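Local coordinates for protein argonaute (Marinitoga piezophila, PDB 5I4A), which uses short 5'-hydroxyl RNA guides to bind complementary target DNA or RNA and cleave it, at residues Lys282-Tyr287 with Ser611-Asn616; Leu296-Phe301 with Met374-Leu379; Gln400-Glu405 with Lys416-Lys421. All blocks are in the same frame, centred on the assembly; numbering follows the deposited sequence.

Contact 1: Lys282-Tyr287 with Ser611-Asn616; sequences KDVFKY and STPYTN. With nucleotides of chain B.
P613 packs against K282, V284 and F285, joining linker L2 to the PIWI domain without any direct hydrogen bond between the two segments. Traced from its CB, the pyrrolidine ring first meets backbone: P613 CB is 3.6 Å from K282 CA. Its CG then meets two side chains on the same side, 3.9 Å from V284 CG1 and 4.1 Å from F285 CE2, both of which cross the proline at roughly a right angle. Y614 extends the apolar patch, with its CE1 lying 3.9 Å from K282 CB. One water adds a polar link, accepting from K282 N and donating to P613 O, 2.7 Å away. The far side of the 611-616 segment faces the guide RNA. T612 OG1 sits between its own backbone N and carbonyl carbon (chi1 77°), a rotation that brings it within 3.3 Å of Y614 N, whose N-H it accepts at 152°. The same OG1 hydrogen-bonds O2' of U3 of chain B at 3.0 Å. A valine here would probably leave Y614 N without its acceptor and the U3 ribose short of one partner. T615 OG1 also approaches that O2', although too closely for its length to be trusted. An ST turn thus lies at the start of a type I beta turn, T612 to T615, through which a PIWI loop meets the 2'-hydroxyl of an RNA guide.

Contact 2: Leu296-Phe301 with Met374-Leu379; sequences LKAIFF and MAIVLL. With nucleotides of chain B.
I376 O receives the shortest hydrogen bond of this strand pair, from F301 N at 2.8 Å, and the CA-H of F300 also points at it, with F300 CA 3.4 Å away. The donor F301 N is tilted 28° from the carbonyl plane. This bond belongs to a parallel ladder in the central sheet of the Mid domain, which in Argonautes has a Rossmann-like fold. Five backbone hydrogen bonds define the pairing: K297 O, I299 O and F301 O accept from M374, I376 and L378, while M374 O and I376 O accept from I299 and F301. M374 O repeats the double contact, taking I299 N at 2.9 Å almost end-on and the CA-H of A298 beside it. The local strand axes cross at -23°, the ordinary twist of neighbouring strands, and four successive bridges, A298-M374 to F301-V377, fix the register. On the face carrying A298, F300, M374 and I376, the F300 and I376 side chains run alongside each other in the same direction. With CG1 anti to the carbonyl carbon and chi2 near trans (164°), I376 carries CD1 toward strand 296-301, where it lies 3.6 Å from F300 CE2 and 3.9 Å from A298 CB. Helix 412-424 packs on the M374-I376 part of this face through M422 and Y418, while F319 and F340 meet the F300 ring. On the reverse face the F301 ring is met edge-to-face by F393. The F301 ring reaches back along strand 374-379 to rest F301 CE1 3.8 Å from A375 CB, while F301 CB lies 4.0 Å from V377 CG2.

Contact 3: Gln400-Glu405 with Lys416-Lys421; sequences QPILKE and KSYVYK. With nucleotides of chain B.
I402 and Y418 meet over a ring face: I402 CD1 stands 4.0 Å from the centroid of the Y418 ring and 13° off its normal, a CH-pi contact. The ring's rim also serves. With CG anti to its own N (chi1 -168°), Y418 sends its hydroxyl to the strand, where OH donates to Q400 O at 2.7 Å from above the carbonyl plane. Q400 and K421 run antiparallel alongside one another, Q400 OE1 lying 3.4 Å from K421 CD. Water 2 bridges them, donating to Q400 OE1 and P401 O and accepting from K421 NZ. The extended K421 chain carries NZ to the guide, where it hydrogen-bonds OP1 of U3 of chain B at a doubtfully short distance and O3' of A2 of chain B only weakly; its positive charge probably offsets the phosphate. K421 NZ also hydrogen-bonds L638 O. L403 N donates to OP2 of A2 of chain B at 2.6 Å, nearly straight (178°). The two segments thus line the Mid-domain site for the first guide nucleotides, bonding the chain B backbone at A2 and U3. Strand 398-403 pairs with strand 374-379, whose I376 packs on Y418, while V419 of helix 412-424 packs on helix 325-333.

From the N terminus, residues 282-287 of linker L2 open contact 1, the longest of the three loops, which closes only at 611-616 in the PIWI domain. The other two contacts both fall within it. Contact 2 opens at 296-301 and closes at 374-379; contact 3 follows in series, from 400-405 to 416-421, so no loops cross. Contacts 2 and 3 share the Mid sheet, since A375 O is 2.9 Å from Q400 N in the neighbouring strand. Contact 1 meets contact 3 on helix 412-424, where P613 CG lies 3.6 Å from Y420 CD2. That helix thus stands between the Mid sheet and the L2-PIWI junction.

Contact 1: Lys282-Tyr287 with Ser611-Asn616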
# COMPACT_ATOMS: atom_id res chain seq x y z
N LYS A 282 8.17 -21.38 -7.30
CA LYS A 282 7.89 -22.68 -6.71
C LYS A 282 8.80 -23.78 -7.23
O LYS A 282 8.91 -24.84 -6.59
CB LYS A 282 6.43 -23.06 -6.95
CG LYS A 282 6.07 -23.21 -8.41
CD LYS A 282 4.68 -23.78 -8.60
CE LYS A 282 4.35 -23.91 -10.07
NZ LYS A 282 3.11 -24.69 -10.30
N ASP A 283 9.47 -23.57 -8.37
CA ASP A 283 10.48 -24.52 -8.80
C ASP A 283 11.70 -24.56 -7.89
O ASP A 283 12.61 -25.35 -8.14
CB ASP A 283 10.93 -24.20 -10.23
CG ASP A 283 10.04 -24.83 -11.27
OD1 ASP A 283 9.24 -25.72 -10.89
OD2 ASP A 283 10.14 -24.44 -12.45
N VAL A 284 11.73 -23.73 -6.84
CA VAL A 284 12.80 -23.82 -5.86
C VAL A 284 12.86 -25.22 -5.26
O VAL A 284 13.94 -25.70 -4.88
CB VAL A 284 12.63 -22.74 -4.77
CG1 VAL A 284 11.39 -23.01 -3.92
CG2 VAL A 284 13.88 -22.60 -3.91
N PHE A 285 11.72 -25.91 -5.16
CA PHE A 285 11.69 -27.28 -4.67
C PHE A 285 12.18 -28.29 -5.69
O PHE A 285 12.46 -29.44 -5.32
CB PHE A 285 10.28 -27.64 -4.22
CG PHE A 285 9.78 -26.84 -3.05
CD1 PHE A 285 10.22 -27.13 -1.76
CD2 PHE A 285 8.89 -25.80 -3.23
CE1 PHE A 285 9.77 -26.39 -0.68
CE2 PHE A 285 8.43 -25.07 -2.16
CZ PHE A 285 8.88 -25.36 -0.88
N LYS A 286 12.29 -27.91 -6.96
CA LYS A 286 12.90 -28.76 -7.97
C LYS A 286 14.41 -28.65 -7.99
O LYS A 286 15.10 -29.66 -8.19
CB LYS A 286 12.36 -28.42 -9.37
CG LYS A 286 11.00 -28.99 -9.70
CD LYS A 286 10.69 -28.77 -11.17
CE LYS A 286 9.25 -29.11 -11.51
NZ LYS A 286 8.85 -28.49 -12.80
N TYR A 287 14.95 -27.45 -7.79
CA TYR A 287 16.36 -27.17 -8.05
C TYR A 287 17.10 -26.66 -6.82
O TYR A 287 18.26 -26.26 -6.95
CB TYR A 287 16.48 -26.18 -9.21
CG TYR A 287 15.67 -26.57 -10.42
CD1 TYR A 287 16.06 -27.63 -11.22
CD2 TYR A 287 14.51 -25.88 -10.76
CE1 TYR A 287 15.32 -28.00 -12.33
CE2 TYR A 287 13.76 -26.24 -11.87
CZ TYR A 287 14.17 -27.31 -12.65
OH TYR A 287 13.44 -27.67 -13.76
N SER A 611 8.21 -14.06 0.23
CA SER A 611 7.73 -14.57 1.51
C SER A 611 7.46 -16.07 1.42
O SER A 611 7.87 -16.85 2.29
CB SER A 611 6.48 -13.81 1.94
OG SER A 611 5.73 -14.57 2.87
N THR A 612 6.82 -16.48 0.33
CA THR A 612 6.63 -17.87 -0.02
C THR A 612 6.79 -17.93 -1.55
O THR A 612 6.67 -16.95 -2.19
CB THR A 612 5.32 -18.54 0.36
OG1 THR A 612 4.30 -18.13 -0.53
CG2 THR A 612 4.93 -18.24 1.79
N PRO A 613 7.06 -19.09 -2.12
CA PRO A 613 7.17 -19.18 -3.58
C PRO A 613 5.85 -19.03 -4.32
O PRO A 613 5.86 -18.89 -5.55
CB PRO A 613 7.77 -20.58 -3.81
CG PRO A 613 8.39 -20.96 -2.51
CD PRO A 613 7.55 -20.31 -1.45
N TYR A 614 4.72 -19.05 -3.62
CA TYR A 614 3.40 -19.07 -4.24
C TYR A 614 2.77 -17.69 -4.37
O TYR A 614 1.70 -17.57 -4.97
CB TYR A 614 2.48 -20.01 -3.45
CG TYR A 614 3.03 -21.41 -3.33
CD1 TYR A 614 3.10 -22.24 -4.44
CD2 TYR A 614 3.49 -21.91 -2.12
CE1 TYR A 614 3.61 -23.53 -4.35
CE2 TYR A 614 4.00 -23.19 -2.02
CZ TYR A 614 4.06 -23.99 -3.14
OH TYR A 614 4.57 -25.27 -3.04
N THR A 615 3.39 -16.65 -3.81
CA THR A 615 2.99 -15.27 -4.04
C THR A 615 4.24 -14.43 -4.21
O THR A 615 5.33 -14.81 -3.79
CB THR A 615 2.15 -14.69 -2.88
OG1 THR A 615 2.97 -14.54 -1.72
CG2 THR A 615 0.95 -15.59 -2.56
N ASN A 616 4.08 -13.26 -4.83
CA ASN A 616 5.20 -12.35 -5.03
C ASN A 616 4.86 -10.97 -4.48
O ASN A 616 3.70 -10.58 -4.38
CB ASN A 616 5.60 -12.26 -6.51
CG ASN A 616 4.42 -11.95 -7.41
OD1 ASN A 616 3.88 -12.84 -8.06
ND2 ASN A 616 4.03 -10.68 -7.46
P U B 3 3.72 -16.09 7.05
OP1 U B 3 4.83 -15.19 7.47
OP2 U B 3 2.34 -15.82 7.52
O5' U B 3 3.70 -16.10 5.46
C5' U B 3 2.77 -15.31 4.74
C4' U B 3 2.72 -15.70 3.29
O4' U B 3 2.02 -16.96 3.13
C3' U B 3 1.97 -14.74 2.39
O3' U B 3 2.78 -13.65 1.98
C2' U B 3 1.52 -15.62 1.24
O2' U B 3 2.58 -15.82 0.32
C1' U B 3 1.23 -16.94 1.96
N1 U B 3 -0.19 -17.04 2.36
C2 U B 3 -1.14 -17.20 1.37
O2 U B 3 -0.88 -17.26 0.18
N3 U B 3 -2.44 -17.28 1.83
C4 U B 3 -2.86 -17.22 3.14
O4 U B 3 -4.06 -17.31 3.39
C5 U B 3 -1.81 -17.06 4.10
C6 U B 3 -0.54 -16.98 3.68
O HOH W 1 5.62 -20.02 -7.95

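Contact 2: Leu296-Phe301 with Met374-Leu379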
# COMPACT_ATOMS: atom_id res chain seq x y z
N LEU A 296 18.95 -27.12 9.56
CA LEU A 296 17.67 -26.58 10.01
C LEU A 296 17.42 -27.12 11.42
O LEU A 296 17.16 -28.31 11.60
CB LEU A 296 16.54 -26.97 9.07
CG LEU A 296 15.14 -26.48 9.45
CD1 LEU A 296 15.11 -24.97 9.55
CD2 LEU A 296 14.11 -26.97 8.45
N LYS A 297 17.53 -26.24 12.41
CA LYS A 297 17.36 -26.59 13.81
C LYS A 297 16.10 -25.93 14.35
O LYS A 297 15.78 -24.80 13.99
CB LYS A 297 18.58 -26.16 14.63
CG LYS A 297 19.87 -26.86 14.21
CD LYS A 297 21.08 -26.37 14.99
CE LYS A 297 21.38 -24.91 14.69
NZ LYS A 297 22.64 -24.45 15.33
N ALA A 298 15.38 -26.65 15.22
CA ALA A 298 14.09 -26.15 15.67
C ALA A 298 13.70 -26.76 17.01
O ALA A 298 14.16 -27.85 17.37
CB ALA A 298 13.00 -26.45 14.62
N ILE A 299 12.86 -26.03 17.74
CA ILE A 299 12.18 -26.52 18.93
C ILE A 299 10.72 -26.09 18.85
O ILE A 299 10.35 -25.24 18.03
CB ILE A 299 12.82 -26.03 20.25
CG1 ILE A 299 12.88 -24.50 20.28
CG2 ILE A 299 14.21 -26.64 20.44
CD1 ILE A 299 13.42 -23.94 21.58
N PHE A 300 9.89 -26.68 19.70
CA PHE A 300 8.45 -26.51 19.65
C PHE A 300 7.94 -25.81 20.91
O PHE A 300 8.40 -26.09 22.02
CB PHE A 300 7.72 -27.86 19.51
CG PHE A 300 8.07 -28.61 18.25
CD1 PHE A 300 9.15 -29.48 18.23
CD2 PHE A 300 7.31 -28.46 17.10
CE1 PHE A 300 9.46 -30.18 17.07
CE2 PHE A 300 7.62 -29.15 15.95
CZ PHE A 300 8.70 -30.01 15.94
N PHE A 301 6.97 -24.91 20.73
CA PHE A 301 6.28 -24.26 21.84
C PHE A 301 4.78 -24.47 21.68
O PHE A 301 4.21 -24.12 20.64
CB PHE A 301 6.60 -22.76 21.89
CG PHE A 301 7.99 -22.45 22.37
CD1 PHE A 301 9.05 -22.39 21.48
CD2 PHE A 301 8.24 -22.23 23.72
CE1 PHE A 301 10.33 -22.10 21.92
CE2 PHE A 301 9.51 -21.95 24.16
CZ PHE A 301 10.56 -21.89 23.27
N MET A 374 14.84 -22.27 14.97
CA MET A 374 13.46 -21.88 14.77
C MET A 374 12.62 -22.26 15.98
O MET A 374 12.74 -23.37 16.52
CB MET A 374 12.89 -22.55 13.52
CG MET A 374 13.72 -22.32 12.28
SD MET A 374 13.72 -20.59 11.81
CE MET A 374 15.08 -20.56 10.65
N ALA A 375 11.75 -21.35 16.40
CA ALA A 375 10.77 -21.63 17.44
C ALA A 375 9.43 -21.86 16.75
O ALA A 375 8.76 -20.91 16.35
CB ALA A 375 10.70 -20.50 18.46
N ILE A 376 9.06 -23.13 16.59
CA ILE A 376 7.76 -23.50 16.04
C ILE A 376 6.73 -23.31 17.14
O ILE A 376 6.60 -24.14 18.05
CB ILE A 376 7.76 -24.93 15.50
CG1 ILE A 376 8.75 -25.05 14.33
CG2 ILE A 376 6.36 -25.34 15.06
CD1 ILE A 376 9.12 -26.48 13.97
N VAL A 377 6.00 -22.21 17.07
CA VAL A 377 5.07 -21.80 18.12
C VAL A 377 3.66 -22.02 17.60
O VAL A 377 3.24 -21.37 16.63
CB VAL A 377 5.29 -20.33 18.52
CG1 VAL A 377 4.33 -19.93 19.63
CG2 VAL A 377 6.74 -20.12 18.95
N LEU A 378 2.94 -22.94 18.23
CA LEU A 378 1.60 -23.28 17.78
C LEU A 378 0.59 -22.30 18.37
O LEU A 378 0.47 -22.18 19.60
CB LEU A 378 1.25 -24.71 18.18
CG LEU A 378 1.84 -25.83 17.32
CD1 LEU A 378 3.30 -26.08 17.65
CD2 LEU A 378 1.02 -27.10 17.48
N LEU A 379 -0.12 -21.59 17.50
CA LEU A 379 -1.16 -20.66 17.89
C LEU A 379 -2.51 -21.36 17.84
O LEU A 379 -2.82 -22.07 16.88
CB LEU A 379 -1.18 -19.43 16.98
CG LEU A 379 0.15 -18.71 16.72
CD1 LEU A 379 -0.05 -17.58 15.72
CD2 LEU A 379 0.76 -18.18 18.01
O5' U B 1 2.57 -14.70 10.20
C5' U B 1 3.03 -15.79 10.99
C4' U B 1 1.90 -16.56 11.61
O4' U B 1 1.28 -15.76 12.65
C3' U B 1 0.78 -16.97 10.66
O3' U B 1 0.30 -18.27 10.99
C2' U B 1 -0.31 -15.94 10.92
O2' U B 1 -1.62 -16.39 10.67
C1' U B 1 -0.11 -15.62 12.40
N1 U B 1 -0.49 -14.25 12.75
C2 U B 1 -1.42 -14.02 13.74
O2 U B 1 -1.96 -14.92 14.37
N3 U B 1 -1.71 -12.70 13.98
C4 U B 1 -1.16 -11.60 13.33
O4 U B 1 -1.50 -10.47 13.65
C5 U B 1 -0.20 -11.92 12.32
C6 U B 1 0.09 -13.20 12.07

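Contact 3: Gln400-Glu405 with Lys416-Lys421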
# COMPACT_ATOMS: atom_id res chain seq x y z
N GLN A 400 8.75 -18.47 14.82
CA GLN A 400 8.09 -19.02 13.64
C GLN A 400 6.72 -19.56 14.03
O GLN A 400 6.52 -20.78 14.15
CB GLN A 400 8.94 -20.12 12.99
CG GLN A 400 10.23 -19.62 12.34
CD GLN A 400 9.98 -18.81 11.07
OE1 GLN A 400 8.85 -18.71 10.60
NE2 GLN A 400 11.04 -18.22 10.53
N PRO A 401 5.73 -18.68 14.21
CA PRO A 401 4.40 -19.14 14.63
C PRO A 401 3.65 -19.80 13.48
O PRO A 401 3.90 -19.53 12.30
CB PRO A 401 3.70 -17.85 15.08
CG PRO A 401 4.77 -16.76 15.06
CD PRO A 401 5.80 -17.22 14.08
N ILE A 402 2.73 -20.68 13.84
CA ILE A 402 1.87 -21.34 12.87
C ILE A 402 0.56 -21.71 13.54
O ILE A 402 0.53 -22.12 14.71
CB ILE A 402 2.56 -22.58 12.24
CG1 ILE A 402 1.65 -23.23 11.20
CG2 ILE A 402 2.97 -23.58 13.32
CD1 ILE A 402 2.33 -24.30 10.36
N LEU A 403 -0.54 -21.55 12.81
CA LEU A 403 -1.86 -21.86 13.34
C LEU A 403 -2.01 -23.36 13.59
O LEU A 403 -1.65 -24.18 12.74
CB LEU A 403 -2.94 -21.36 12.38
CG LEU A 403 -2.98 -19.85 12.19
CD1 LEU A 403 -4.04 -19.45 11.17
CD2 LEU A 403 -3.23 -19.16 13.52
N LYS A 404 -2.54 -23.70 14.76
CA LYS A 404 -2.77 -25.11 15.11
C LYS A 404 -3.61 -25.81 14.05
O LYS A 404 -3.35 -26.97 13.71
CB LYS A 404 -3.44 -25.20 16.48
CG LYS A 404 -4.57 -26.23 16.58
CD LYS A 404 -5.22 -26.22 17.96
CE LYS A 404 -6.15 -25.02 18.15
NZ LYS A 404 -6.68 -24.94 19.54
N GLU A 405 -4.62 -25.11 13.50
CA GLU A 405 -5.49 -25.74 12.50
C GLU A 405 -4.73 -26.10 11.23
O GLU A 405 -5.08 -27.08 10.57
CB GLU A 405 -6.67 -24.83 12.17
CG GLU A 405 -6.35 -23.35 12.07
CD GLU A 405 -6.54 -22.63 13.39
OE1 GLU A 405 -5.84 -22.98 14.37
OE2 GLU A 405 -7.41 -21.74 13.45
N LYS A 416 5.38 -26.89 2.93
CA LYS A 416 6.48 -26.50 2.05
C LYS A 416 6.81 -25.02 2.22
O LYS A 416 7.98 -24.64 2.36
CB LYS A 416 6.12 -26.80 0.59
CG LYS A 416 6.06 -28.29 0.25
CD LYS A 416 5.50 -28.54 -1.14
CE LYS A 416 6.52 -28.21 -2.23
NZ LYS A 416 6.09 -28.73 -3.57
N SER A 417 5.77 -24.17 2.21
CA SER A 417 5.97 -22.73 2.39
C SER A 417 6.60 -22.42 3.74
O SER A 417 7.48 -21.56 3.85
CB SER A 417 4.63 -22.02 2.25
OG SER A 417 4.14 -22.12 0.93
N TYR A 418 6.12 -23.09 4.79
CA TYR A 418 6.66 -22.91 6.13
C TYR A 418 8.16 -23.19 6.17
O TYR A 418 8.93 -22.42 6.76
CB TYR A 418 5.88 -23.82 7.09
CG TYR A 418 6.08 -23.59 8.57
CD1 TYR A 418 6.12 -22.30 9.11
CD2 TYR A 418 6.18 -24.66 9.44
CE1 TYR A 418 6.28 -22.11 10.47
CE2 TYR A 418 6.34 -24.48 10.79
CZ TYR A 418 6.39 -23.20 11.31
OH TYR A 418 6.55 -23.02 12.66
N VAL A 419 8.59 -24.28 5.53
CA VAL A 419 10.01 -24.61 5.51
C VAL A 419 10.78 -23.59 4.66
O VAL A 419 11.92 -23.24 4.98
CB VAL A 419 10.23 -26.04 4.99
CG1 VAL A 419 11.72 -26.38 4.97
CG2 VAL A 419 9.48 -27.04 5.87
N TYR A 420 10.17 -23.12 3.57
CA TYR A 420 10.80 -22.08 2.77
C TYR A 420 11.05 -20.83 3.60
O TYR A 420 12.13 -20.24 3.55
CB TYR A 420 9.94 -21.76 1.55
CG TYR A 420 10.53 -20.68 0.67
CD1 TYR A 420 10.31 -19.33 0.94
CD2 TYR A 420 11.31 -21.00 -0.43
CE1 TYR A 420 10.86 -18.34 0.15
CE2 TYR A 420 11.87 -20.02 -1.23
CZ TYR A 420 11.63 -18.69 -0.93
OH TYR A 420 12.18 -17.71 -1.73
N LYS A 421 10.03 -20.39 4.35
CA LYS A 421 10.18 -19.22 5.21
C LYS A 421 11.33 -19.39 6.19
O LYS A 421 12.11 -18.46 6.42
CB LYS A 421 8.87 -18.95 5.96
CG LYS A 421 8.97 -17.82 6.97
CD LYS A 421 7.65 -17.58 7.67
CE LYS A 421 7.72 -16.32 8.52
NZ LYS A 421 6.42 -15.98 9.17
P A B 2 -0.14 -19.28 9.82
OP1 A B 2 -1.29 -18.66 9.11
OP2 A B 2 -0.27 -20.65 10.38
O5' A B 2 1.08 -19.26 8.81
C5' A B 2 2.38 -19.69 9.20
C4' A B 2 3.28 -19.83 8.00
O4' A B 2 2.83 -20.96 7.20
C3' A B 2 3.25 -18.66 7.03
O3' A B 2 4.11 -17.60 7.42
C2' A B 2 3.62 -19.30 5.71
O2' A B 2 5.02 -19.55 5.63
C1' A B 2 2.90 -20.64 5.83
N9 A B 2 1.52 -20.57 5.32
C8 A B 2 0.36 -20.54 6.04
N7 A B 2 -0.73 -20.47 5.31
C5 A B 2 -0.24 -20.45 4.01
C6 A B 2 -0.88 -20.38 2.76
N6 A B 2 -2.20 -20.31 2.61
N1 A B 2 -0.09 -20.37 1.66
C2 A B 2 1.23 -20.43 1.81
N3 A B 2 1.94 -20.50 2.93
C4 A B 2 1.14 -20.51 4.00
O5' U B 1 2.57 -14.70 10.20
C5' U B 1 3.03 -15.79 10.99
C4' U B 1 1.90 -16.56 11.61
O4' U B 1 1.28 -15.76 12.65
C3' U B 1 0.78 -16.97 10.66
O3' U B 1 0.30 -18.27 10.99
C2' U B 1 -0.31 -15.94 10.92
O2' U B 1 -1.62 -16.39 10.67
C1' U B 1 -0.11 -15.62 12.40
N1 U B 1 -0.49 -14.25 12.75
C2 U B 1 -1.42 -14.02 13.74
O2 U B 1 -1.96 -14.92 14.37
N3 U B 1 -1.71 -12.70 13.98
C4 U B 1 -1.16 -11.60 13.33
O4 U B 1 -1.50 -10.47 13.65
C5 U B 1 -0.20 -11.92 12.32
C6 U B 1 0.09 -13.20 12.07
P U B 3 3.72 -16.09 7.05
OP1 U B 3 4.83 -15.19 7.47
OP2 U B 3 2.34 -15.82 7.52
O5' U B 3 3.70 -16.10 5.46
C5' U B 3 2.77 -15.31 4.74
C4' U B 3 2.72 -15.70 3.29
O4' U B 3 2.02 -16.96 3.13
C3' U B 3 1.97 -14.74 2.39
O3' U B 3 2.78 -13.65 1.98
C2' U B 3 1.52 -15.62 1.24
O2' U B 3 2.58 -15.82 0.32
C1' U B 3 1.23 -16.94 1.96
N1 U B 3 -0.19 -17.04 2.36
C2 U B 3 -1.14 -17.20 1.37
O2 U B 3 -0.88 -17.26 0.18
N3 U B 3 -2.44 -17.28 1.83
C4 U B 3 -2.86 -17.22 3.14
O4 U B 3 -4.06 -17.31 3.39
C5 U B 3 -1.81 -17.06 4.10
C6 U B 3 -0.54 -16.98 3.68
O HOH W 2 6.02 -18.46 10.91